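Local coordinates for mRNA interferase toxin YafQ (PDB 4MMG), which cleaves mRNA on the ribosome within lysine codons followed by G or A, halting translation elongation as the toxin of the DinJ-YafQ toxin-antitoxin pair, at residues D64-I74 with R86-F94. The protein carries 1 engineered substitution. Sequence-based numbering, arbitrary orientation.
Engineered in segment 86-94: Q90 (natural residue His).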
loop_
_atom_site.group_PDB
_atom_site.type_symbol
_atom_site.label_atom_id
_atom_site.label_comp_id
_atom_site.label_asym_id
_atom_site.label_seq_id
_atom_site.Cartn_x
_atom_site.Cartn_y
_atom_site.Cartn_z
ATOM N N ASP A 64 3.670 4.237 4.083
ATOM C CA ASP A 64 2.295 4.155 4.560
ATOM C C ASP A 64 1.483 5.185 3.783
ATOM O O ASP A 64 1.757 6.390 3.881
ATOM C CB ASP A 64 2.291 4.521 6.060
ATOM C CG ASP A 64 0.910 4.493 6.709
ATOM O OD1 ASP A 64 -0.111 4.888 6.107
ATOM O OD2 ASP A 64 0.857 4.120 7.902
ATOM N N ALA A 65 0.500 4.731 3.004
ATOM C CA ALA A 65 -0.468 5.648 2.392
ATOM C C ALA A 65 -1.866 5.315 2.891
ATOM O O ALA A 65 -2.208 4.140 3.047
ATOM C CB ALA A 65 -0.417 5.560 0.871
ATOM N N HIS A 66 -2.678 6.337 3.144
ATOM C CA HIS A 66 -4.043 6.110 3.603
ATOM C C HIS A 66 -5.002 6.062 2.424
ATOM O O HIS A 66 -5.157 7.056 1.706
ATOM C CB HIS A 66 -4.483 7.220 4.562
ATOM C CG HIS A 66 -4.083 6.997 5.987
ATOM N ND1 HIS A 66 -2.778 7.105 6.425
ATOM C CD2 HIS A 66 -4.824 6.696 7.082
ATOM C CE1 HIS A 66 -2.736 6.884 7.728
ATOM N NE2 HIS A 66 -3.961 6.627 8.150
ATOM N N VAL A 67 -5.626 4.907 2.203
ATOM C CA VAL A 67 -6.716 4.817 1.233
ATOM C C VAL A 67 -7.947 5.527 1.809
ATOM O O VAL A 67 -8.675 6.219 1.094
ATOM C CB VAL A 67 -7.038 3.341 0.893
ATOM C CG1 VAL A 67 -8.064 3.269 -0.245
ATOM C CG2 VAL A 67 -5.763 2.586 0.533
ATOM N N GLU A 68 -8.163 5.333 3.107
ATOM C CA GLU A 68 -9.256 5.950 3.872
ATOM C C GLU A 68 -8.700 6.182 5.278
ATOM O O GLU A 68 -7.598 5.731 5.575
ATOM C CB GLU A 68 -10.458 5.004 3.927
ATOM C CG GLU A 68 -11.053 4.698 2.571
ATOM C CD GLU A 68 -12.153 3.661 2.625
ATOM O OE1 GLU A 68 -12.421 3.104 3.720
ATOM O OE2 GLU A 68 -12.751 3.405 1.557
ATOM N N PRO A 69 -9.445 6.884 6.158
ATOM C CA PRO A 69 -8.839 7.155 7.469
ATOM C C PRO A 69 -8.391 5.907 8.240
ATOM O O PRO A 69 -7.399 5.976 8.967
ATOM C CB PRO A 69 -9.958 7.878 8.217
ATOM C CG PRO A 69 -10.671 8.616 7.138
ATOM C CD PRO A 69 -10.689 7.656 5.969
ATOM N N ASP A 70 -9.092 4.790 8.080
ATOM C CA ASP A 70 -8.654 3.544 8.717
ATOM C C ASP A 70 -8.484 2.422 7.700
ATOM O O ASP A 70 -8.796 1.261 7.975
ATOM C CB ASP A 70 -9.613 3.129 9.841
ATOM C CG ASP A 70 -9.038 2.034 10.739
ATOM O OD1 ASP A 70 -7.800 2.009 10.955
ATOM O OD2 ASP A 70 -9.823 1.190 11.232
ATOM N N TRP A 71 -7.967 2.769 6.526
ATOM C CA TRP A 71 -7.570 1.767 5.545
ATOM C C TRP A 71 -6.230 2.196 4.987
ATOM O O TRP A 71 -6.136 3.198 4.271
ATOM C CB TRP A 71 -8.601 1.668 4.428
ATOM C CG TRP A 71 -8.340 0.574 3.418
ATOM C CD1 TRP A 71 -7.375 -0.394 3.472
ATOM C CD2 TRP A 71 -9.079 0.335 2.212
ATOM N NE1 TRP A 71 -7.473 -1.226 2.371
ATOM C CE2 TRP A 71 -8.510 -0.796 1.585
ATOM C CE3 TRP A 71 -10.169 0.966 1.603
ATOM C CZ2 TRP A 71 -8.992 -1.298 0.377
ATOM C CZ3 TRP A 71 -10.646 0.466 0.397
ATOM C CH2 TRP A 71 -10.059 -0.657 -0.200
ATOM N N ILE A 72 -5.198 1.434 5.340
ATOM C CA ILE A 72 -3.805 1.751 5.044
ATOM C C ILE A 72 -3.265 0.801 3.994
ATOM O O ILE A 72 -3.626 -0.382 3.985
ATOM C CB ILE A 72 -2.947 1.527 6.298
ATOM C CG1 ILE A 72 -3.523 2.272 7.487
ATOM C CG2 ILE A 72 -1.483 1.924 6.050
ATOM C CD1 ILE A 72 -3.378 3.698 7.333
ATOM N N LEU A 73 -2.393 1.316 3.131
ATOM C CA LEU A 73 -1.551 0.496 2.269
ATOM C C LEU A 73 -0.107 0.650 2.726
ATOM O O LEU A 73 0.398 1.775 2.805
ATOM C CB LEU A 73 -1.669 0.943 0.816
ATOM C CG LEU A 73 -0.633 0.307 -0.121
ATOM C CD1 LEU A 73 -0.908 -1.171 -0.282
ATOM C CD2 LEU A 73 -0.585 0.989 -1.487
ATOM N N ILE A 74 0.546 -0.470 3.042
ATOM C CA ILE A 74 1.977 -0.486 3.321
ATOM C C ILE A 74 2.675 -1.061 2.089
ATOM O O ILE A 74 2.330 -2.149 1.596
ATOM C CB ILE A 74 2.337 -1.335 4.558
ATOM C CG1 ILE A 74 1.760 -0.711 5.828
ATOM C CG2 ILE A 74 3.847 -1.465 4.685
ATOM C CD1 ILE A 74 1.970 -1.569 7.074
ATOM N N ARG A 86 1.224 -4.918 2.650
ATOM C CA ARG A 86 0.019 -5.208 3.426
ATOM C C ARG A 86 -1.033 -4.151 3.161
ATOM O O ARG A 86 -0.711 -3.028 2.756
ATOM C CB ARG A 86 0.308 -5.231 4.936
ATOM C CG ARG A 86 1.087 -6.449 5.418
ATOM C CD ARG A 86 0.611 -6.912 6.783
ATOM N NE ARG A 86 -0.774 -7.379 6.753
ATOM C CZ ARG A 86 -1.478 -7.700 7.834
ATOM N NH1 ARG A 86 -0.935 -7.591 9.038
ATOM N NH2 ARG A 86 -2.732 -8.106 7.710
ATOM N N THR A 87 -2.288 -4.507 3.394
ATOM C CA THR A 87 -3.351 -3.510 3.433
ATOM C C THR A 87 -4.413 -3.899 4.457
ATOM O O THR A 87 -4.710 -5.082 4.638
ATOM C CB THR A 87 -3.957 -3.245 2.029
ATOM O OG1 THR A 87 -4.810 -2.099 2.089
ATOM C CG2 THR A 87 -4.760 -4.437 1.533
ATOM N N GLY A 88 -4.960 -2.907 5.152
ATOM C CA GLY A 88 -5.971 -3.164 6.157
ATOM C C GLY A 88 -6.082 -2.008 7.126
ATOM O O GLY A 88 -5.669 -0.890 6.825
ATOM N N THR A 89 -6.634 -2.281 8.301
ATOM C CA THR A 89 -6.782 -1.261 9.324
ATOM C C THR A 89 -5.435 -0.954 9.953
ATOM O O THR A 89 -4.492 -1.743 9.866
ATOM C CB THR A 89 -7.735 -1.699 10.448
ATOM O OG1 THR A 89 -7.177 -2.831 11.122
ATOM C CG2 THR A 89 -9.120 -2.050 9.903
ATOM N N GLN A 90 -5.351 0.192 10.611
ATOM C CA GLN A 90 -4.146 0.531 11.343
ATOM C C GLN A 90 -3.867 -0.500 12.440
ATOM O O GLN A 90 -2.722 -0.897 12.653
ATOM C CB GLN A 90 -4.296 1.921 11.943
ATOM C CG GLN A 90 -3.043 2.438 12.609
ATOM C CD GLN A 90 -3.128 3.921 12.874
ATOM O OE1 GLN A 90 -2.789 4.737 12.012
ATOM N NE2 GLN A 90 -3.592 4.282 14.060
ATOM N N ALA A 91 -4.914 -0.949 13.126
ATOM C CA ALA A 91 -4.762 -1.946 14.184
ATOM C C ALA A 91 -4.206 -3.261 13.654
ATOM O O ALA A 91 -3.314 -3.856 14.266
ATOM C CB ALA A 91 -6.094 -2.179 14.887
ATOM N N ALA A 92 -4.729 -3.722 12.523
ATOM C CA ALA A 92 -4.280 -4.986 11.949
ATOM C C ALA A 92 -2.825 -4.918 11.498
ATOM O O ALA A 92 -2.059 -5.870 11.695
ATOM C CB ALA A 92 -5.178 -5.397 10.787
ATOM N N LEU A 93 -2.440 -3.789 10.914
ATOM C CA LEU A 93 -1.126 -3.666 10.286
ATOM C C LEU A 93 -0.027 -3.288 11.279
ATOM O O LEU A 93 1.140 -3.644 11.080
ATOM C CB LEU A 93 -1.180 -2.651 9.138
ATOM C CG LEU A 93 -1.501 -3.232 7.756
ATOM C CD1 LEU A 93 -2.725 -4.150 7.761
ATOM C CD2 LEU A 93 -1.662 -2.110 6.727
ATOM N N PHE A 94 -0.392 -2.568 12.338
ATOM C CA PHE A 94 0.613 -2.047 13.266
ATOM C C PHE A 94 0.503 -2.568 14.692
ATOM O O PHE A 94 1.496 -2.563 15.418
ATOM C CB PHE A 94 0.554 -0.521 13.316
ATOM C CG PHE A 94 0.911 0.142 12.021
ATOM C CD1 PHE A 94 2.230 0.426 11.713
ATOM C CD2 PHE A 94 -0.076 0.484 11.115
ATOM C CE1 PHE A 94 2.558 1.043 10.518
ATOM C CE2 PHE A 94 0.242 1.099 9.916
ATOM C CZ PHE A 94 1.562 1.371 9.620
HETATM O O HOH W 1 -4.872 5.765 10.755
HETATM O O HOH W 2 -7.623 0.367 13.310
#
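I72 and G88 form a hydrogen-bonded antiparallel pair, as do I74 and R86, with L73 and T87 the non-hydrogen-bonded pair between them; the axes of strands 71-74 and 86-88 run 4.8 Å apart at 178°, the two arms of one hairpin. I72 N reaches G88 O at 2.8 Å, nearly straight. The carbonyl I72 O is gripped twice: G88 N lies in its plane, whereas T87 OG1, 2.8 Å from I72 O, stands above it. With OG1 anti to the backbone N (chi1 -170°), T87 also receives a weak, bent bond from W71 NE1 at 2.8 Å, on the face that helices 13-24 and 29-40 cover. On the other face L93 CD2 packs against I72 CB and, at 3.7 Å, I74 CD1, its side chain running counter to both; I74 CD1 also meets F94 CZ. L93 CD1 lies over the face of the R86 guanidinium, whose NE salt-bridges D18. At the helix start, D70 OD1 accepts from Q90 N at 3.1 Å on its syn side, 33° out of the carboxylate plane, while T89 OG1 caps A92 N. A water bridges D70 OD1 to A91 N. With two first-turn amides turned on OD1, directly and through water, the helix start would be expected to favour the charged carboxylate. Another water joins H66 NE2 to OE1 of Q90, an engineered replacement for the inferred proton-donor histidine. These bonds tie the start of helix 90-94 in this RelE-family toxin to the 67-70 turn, with Q90 and H66 sharing one water.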